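Local coordinates for protein alpha-(N-acetylaminomethylene)succinic acid hydrolase (Mesorhizobium loti, PDB 3KXP) that catalyses the last step of vitamin B6 degradation, hydrolysing (E)-2-(acetamidomethylene)succinate to succinic semialdehyde, acetate, ammonia and carbon dioxide, at residues Arg52-Arg63 with Ile98-Asp109. Sequence-based numbering, arbitrary orientation.
Sequences RVDIGRITLNVR and IAVDQRGHGLSD
Asn61 and Asp101 meet twice, through backbone and side chain, where the chain following strand 96-100 turns back along strand 59-65. The Asn61 side chain runs beside that of Asp101. Asn61 CB lies 3.5 Å from Leu107 O; CG, held anti to the backbone N (chi1 -178°), packs on Leu107 CB; and Asn61 ND2 donates a nearly straight bond to Asp101 OD1 (3.0 Å). The acceptor lies in the amide plane, but ND2 approaches from above the carboxylate, whose plane is turned 46° from the amide. Leu107 N reaches OD1 from the opposite face, a water linked to Arg63 NH2 also donates to it, and Ser81 binds OD2, so the buried carboxylate is well satisfied.

On the backbone, Asp101 N bonds to Asn61 O at 2.9 Å, continuing the antiparallel pairing of Arg63 with Ala99. The returning loop then takes over: Ser108 OG accepts from Asn61 N (2.8 Å) and donates to Asp101 O, bridging strand and loop. Beyond it, Asp109 N binds Thr59 O, while Asp109 OD2 takes Thr59 N from above its carboxylate plane. Arg52 reaches across from the neighbouring strand, with NE donating to Leu107 O and NH2 placed toward Asp109 OD1 in a salt bridge modelled too short to be trusted in detail; Thr59 CG2 covers one face of its guanidinium. Elsewhere, Leu60 CD1 touches Val100 CG1 (3.9 Å). This is the antiparallel edge of the α/β-hydrolase sheet, joined to the loop that carries Gln102 close to the probable nucleophile elbow around Ser142.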
loop_
_atom_site.group_PDB
_atom_site.type_symbol
_atom_site.label_atom_id
_atom_site.label_comp_id
_atom_site.label_asym_id
_atom_site.label_seq_id
_atom_site.Cartn_x
_atom_site.Cartn_y
_atom_site.Cartn_z
ATOM N N ARG A 52 -9.697 23.301 -22.693
ATOM C CA ARG A 52 -10.991 22.748 -22.360
ATOM C C ARG A 52 -11.220 21.576 -23.301
ATOM O O ARG A 52 -11.119 21.710 -24.524
ATOM C CB ARG A 52 -12.086 23.805 -22.518
ATOM C CG ARG A 52 -11.887 25.039 -21.645
ATOM C CD ARG A 52 -13.133 25.900 -21.640
ATOM N NE ARG A 52 -14.165 25.306 -20.807
ATOM C CZ ARG A 52 -15.447 25.193 -21.141
ATOM N NH1 ARG A 52 -15.886 25.633 -22.307
ATOM N NH2 ARG A 52 -16.292 24.633 -20.292
ATOM N N VAL A 53 -11.500 20.416 -22.719
ATOM C CA VAL A 53 -11.716 19.210 -23.492
ATOM C C VAL A 53 -13.177 18.837 -23.542
ATOM O O VAL A 53 -13.830 18.684 -22.512
ATOM C CB VAL A 53 -10.940 18.031 -22.893
ATOM C CG1 VAL A 53 -11.099 16.797 -23.778
ATOM C CG2 VAL A 53 -9.471 18.408 -22.746
ATOM N N ASP A 54 -13.686 18.696 -24.757
ATOM C CA ASP A 54 -15.070 18.311 -24.959
ATOM C C ASP A 54 -15.073 16.792 -24.892
ATOM O O ASP A 54 -14.448 16.131 -25.715
ATOM C CB ASP A 54 -15.547 18.799 -26.329
ATOM C CG ASP A 54 -17.018 18.521 -26.580
ATOM O OD1 ASP A 54 -17.546 19.032 -27.593
ATOM O OD2 ASP A 54 -17.646 17.793 -25.783
ATOM N N ILE A 55 -15.739 16.239 -23.886
ATOM C CA ILE A 55 -15.803 14.791 -23.738
ATOM C C ILE A 55 -17.220 14.308 -24.037
ATOM O O ILE A 55 -17.616 13.208 -23.646
ATOM C CB ILE A 55 -15.393 14.349 -22.315
ATOM C CG1 ILE A 55 -16.387 14.896 -21.283
ATOM C CG2 ILE A 55 -13.983 14.831 -22.013
ATOM C CD1 ILE A 55 -16.197 14.333 -19.872
ATOM N N GLY A 56 -17.978 15.154 -24.730
ATOM C CA GLY A 56 -19.337 14.814 -25.102
ATOM C C GLY A 56 -20.378 15.252 -24.097
ATOM O O GLY A 56 -21.056 16.259 -24.288
ATOM N N ARG A 57 -20.506 14.488 -23.020
ATOM C CA ARG A 57 -21.482 14.783 -21.982
ATOM C C ARG A 57 -21.260 16.160 -21.368
ATOM O O ARG A 57 -22.173 16.733 -20.778
ATOM C CB ARG A 57 -21.433 13.692 -20.900
ATOM C CG ARG A 57 -20.020 13.266 -20.505
ATOM C CD ARG A 57 -20.000 12.083 -19.522
ATOM N NE ARG A 57 -20.447 12.453 -18.180
ATOM C CZ ARG A 57 -21.660 12.213 -17.699
ATOM N NH1 ARG A 57 -22.561 11.595 -18.448
ATOM N NH2 ARG A 57 -21.977 12.599 -16.471
ATOM N N ILE A 58 -20.054 16.697 -21.527
ATOM C CA ILE A 58 -19.721 18.006 -20.969
ATOM C C ILE A 58 -18.315 18.399 -21.410
ATOM O O ILE A 58 -17.602 17.595 -22.006
ATOM C CB ILE A 58 -19.785 17.973 -19.408
ATOM C CG1 ILE A 58 -19.526 19.365 -18.832
ATOM C CG2 ILE A 58 -18.753 16.992 -18.857
ATOM C CD1 ILE A 58 -19.687 19.447 -17.325
ATOM N N THR A 59 -17.925 19.639 -21.130
ATOM C CA THR A 59 -16.594 20.116 -21.477
ATOM C C THR A 59 -15.859 20.431 -20.178
ATOM O O THR A 59 -16.395 21.115 -19.296
ATOM C CB THR A 59 -16.663 21.387 -22.364
ATOM O OG1 THR A 59 -17.330 21.070 -23.596
ATOM C CG2 THR A 59 -15.253 21.915 -22.672
ATOM N N LEU A 60 -14.630 19.929 -20.062
ATOM C CA LEU A 60 -13.835 20.139 -18.858
ATOM C C LEU A 60 -12.511 20.814 -19.149
ATOM O O LEU A 60 -11.934 20.614 -20.211
ATOM C CB LEU A 60 -13.556 18.796 -18.177
ATOM C CG LEU A 60 -14.769 17.976 -17.738
ATOM C CD1 LEU A 60 -14.315 16.620 -17.211
ATOM C CD2 LEU A 60 -15.539 18.739 -16.677
ATOM N N ASN A 61 -12.031 21.615 -18.203
ATOM C CA ASN A 61 -10.742 22.284 -18.352
ATOM C C ASN A 61 -9.684 21.390 -17.700
ATOM O O ASN A 61 -9.925 20.820 -16.634
ATOM C CB ASN A 61 -10.753 23.647 -17.656
ATOM C CG ASN A 61 -9.445 24.395 -17.829
ATOM O OD1 ASN A 61 -9.027 24.661 -18.951
ATOM N ND2 ASN A 61 -8.789 24.733 -16.716
ATOM N N VAL A 62 -8.524 21.256 -18.336
ATOM C CA VAL A 62 -7.463 20.422 -17.786
ATOM C C VAL A 62 -6.096 21.079 -17.950
ATOM O O VAL A 62 -5.939 22.006 -18.743
ATOM C CB VAL A 62 -7.441 19.020 -18.459
ATOM C CG1 VAL A 62 -8.803 18.355 -18.322
ATOM C CG2 VAL A 62 -7.063 19.140 -19.924
ATOM N N ARG A 63 -5.126 20.601 -17.174
ATOM C CA ARG A 63 -3.750 21.097 -17.199
ATOM C C ARG A 63 -2.875 19.880 -17.483
ATOM O O ARG A 63 -2.865 18.932 -16.697
ATOM C CB ARG A 63 -3.372 21.690 -15.840
ATOM C CG ARG A 63 -4.237 22.854 -15.405
ATOM C CD ARG A 63 -3.948 23.258 -13.966
ATOM N NE ARG A 63 -4.728 24.426 -13.558
ATOM C CZ ARG A 63 -4.310 25.688 -13.658
ATOM N NH1 ARG A 63 -3.104 25.954 -14.154
ATOM N NH2 ARG A 63 -5.098 26.686 -13.261
ATOM N N ILE A 98 -2.190 14.916 -15.756
ATOM C CA ILE A 98 -3.245 15.843 -16.124
ATOM C C ILE A 98 -4.179 16.092 -14.946
ATOM O O ILE A 98 -4.755 15.154 -14.388
ATOM C CB ILE A 98 -4.075 15.309 -17.320
ATOM C CG1 ILE A 98 -3.167 15.136 -18.549
ATOM C CG2 ILE A 98 -5.201 16.277 -17.638
ATOM C CD1 ILE A 98 -3.876 14.664 -19.825
ATOM N N ALA A 99 -4.312 17.358 -14.561
ATOM C CA ALA A 99 -5.199 17.734 -13.466
ATOM C C ALA A 99 -6.505 18.189 -14.103
ATOM O O ALA A 99 -6.493 18.906 -15.103
ATOM C CB ALA A 99 -4.584 18.865 -12.652
ATOM N N VAL A 100 -7.629 17.789 -13.527
ATOM C CA VAL A 100 -8.926 18.138 -14.095
ATOM C C VAL A 100 -9.797 19.038 -13.240
ATOM O O VAL A 100 -10.036 18.757 -12.062
ATOM C CB VAL A 100 -9.768 16.861 -14.383
ATOM C CG1 VAL A 100 -11.073 17.231 -15.046
ATOM C CG2 VAL A 100 -8.972 15.887 -15.235
ATOM N N ASP A 101 -10.275 20.126 -13.832
ATOM C CA ASP A 101 -11.191 21.003 -13.123
ATOM C C ASP A 101 -12.477 20.214 -13.270
ATOM O O ASP A 101 -12.921 19.956 -14.387
ATOM C CB ASP A 101 -11.315 22.356 -13.828
ATOM C CG ASP A 101 -10.195 23.302 -13.459
ATOM O OD1 ASP A 101 -10.094 24.385 -14.075
ATOM O OD2 ASP A 101 -9.419 22.963 -12.536
ATOM N N GLN A 102 -13.071 19.794 -12.165
ATOM C CA GLN A 102 -14.283 19.011 -12.297
ATOM C C GLN A 102 -15.518 19.891 -12.474
ATOM O O GLN A 102 -15.481 21.091 -12.198
ATOM C CB GLN A 102 -14.405 18.070 -11.106
ATOM C CG GLN A 102 -13.204 17.138 -11.028
ATOM C CD GLN A 102 -13.134 16.375 -9.734
ATOM O OE1 GLN A 102 -13.630 15.249 -9.630
ATOM N NE2 GLN A 102 -12.528 16.989 -8.724
ATOM N N ARG A 103 -16.598 19.291 -12.965
ATOM C CA ARG A 103 -17.828 20.024 -13.199
ATOM C C ARG A 103 -18.200 20.916 -12.023
ATOM O O ARG A 103 -18.102 20.517 -10.861
ATOM C CB ARG A 103 -18.976 19.062 -13.498
ATOM C CG ARG A 103 -19.394 18.191 -12.326
ATOM C CD ARG A 103 -20.707 17.515 -12.649
ATOM N NE ARG A 103 -20.611 16.774 -13.904
ATOM C CZ ARG A 103 -21.639 16.518 -14.703
ATOM N NH1 ARG A 103 -21.456 15.835 -15.825
ATOM N NH2 ARG A 103 -22.844 16.961 -14.390
ATOM N N GLY A 104 -18.629 22.133 -12.346
ATOM C CA GLY A 104 -19.019 23.092 -11.330
ATOM C C GLY A 104 -17.837 23.878 -10.790
ATOM O O GLY A 104 -18.019 24.846 -10.049
ATOM N N HIS A 105 -16.625 23.485 -11.183
ATOM C CA HIS A 105 -15.415 24.139 -10.688
ATOM C C HIS A 105 -14.526 24.741 -11.772
ATOM O O HIS A 105 -14.731 24.525 -12.965
ATOM C CB HIS A 105 -14.561 23.143 -9.891
ATOM C CG HIS A 105 -15.292 22.442 -8.784
ATOM N ND1 HIS A 105 -16.301 21.530 -9.014
ATOM C CD2 HIS A 105 -15.121 22.483 -7.441
ATOM C CE1 HIS A 105 -16.715 21.035 -7.862
ATOM N NE2 HIS A 105 -16.015 21.596 -6.892
ATOM N N GLY A 106 -13.522 25.485 -11.319
ATOM C CA GLY A 106 -12.556 26.100 -12.204
ATOM C C GLY A 106 -13.107 26.650 -13.499
ATOM O O GLY A 106 -14.098 27.369 -13.504
ATOM N N LEU A 107 -12.451 26.298 -14.603
ATOM C CA LEU A 107 -12.849 26.762 -15.919
ATOM C C LEU A 107 -13.616 25.709 -16.699
ATOM O O LEU A 107 -13.591 25.696 -17.926
ATOM C CB LEU A 107 -11.618 27.212 -16.713
ATOM C CG LEU A 107 -10.897 28.465 -16.187
ATOM C CD1 LEU A 107 -9.802 28.893 -17.171
ATOM C CD2 LEU A 107 -11.897 29.601 -16.002
ATOM N N SER A 108 -14.304 24.831 -15.980
ATOM C CA SER A 108 -15.090 23.782 -16.614
ATOM C C SER A 108 -16.569 24.160 -16.669
ATOM O O SER A 108 -16.996 25.130 -16.043
ATOM C CB SER A 108 -14.908 22.469 -15.856
ATOM O OG SER A 108 -13.558 22.048 -15.930
ATOM N N ASP A 109 -17.349 23.398 -17.429
ATOM C CA ASP A 109 -18.775 23.671 -17.543
ATOM C C ASP A 109 -19.427 23.577 -16.175
ATOM O O ASP A 109 -18.950 22.860 -15.297
ATOM C CB ASP A 109 -19.442 22.675 -18.500
ATOM C CG ASP A 109 -19.174 22.998 -19.957
ATOM O OD1 ASP A 109 -18.552 24.050 -20.227
ATOM O OD2 ASP A 109 -19.596 22.206 -20.828
HETATM O O HOH W 1 -8.114 25.654 -12.657
#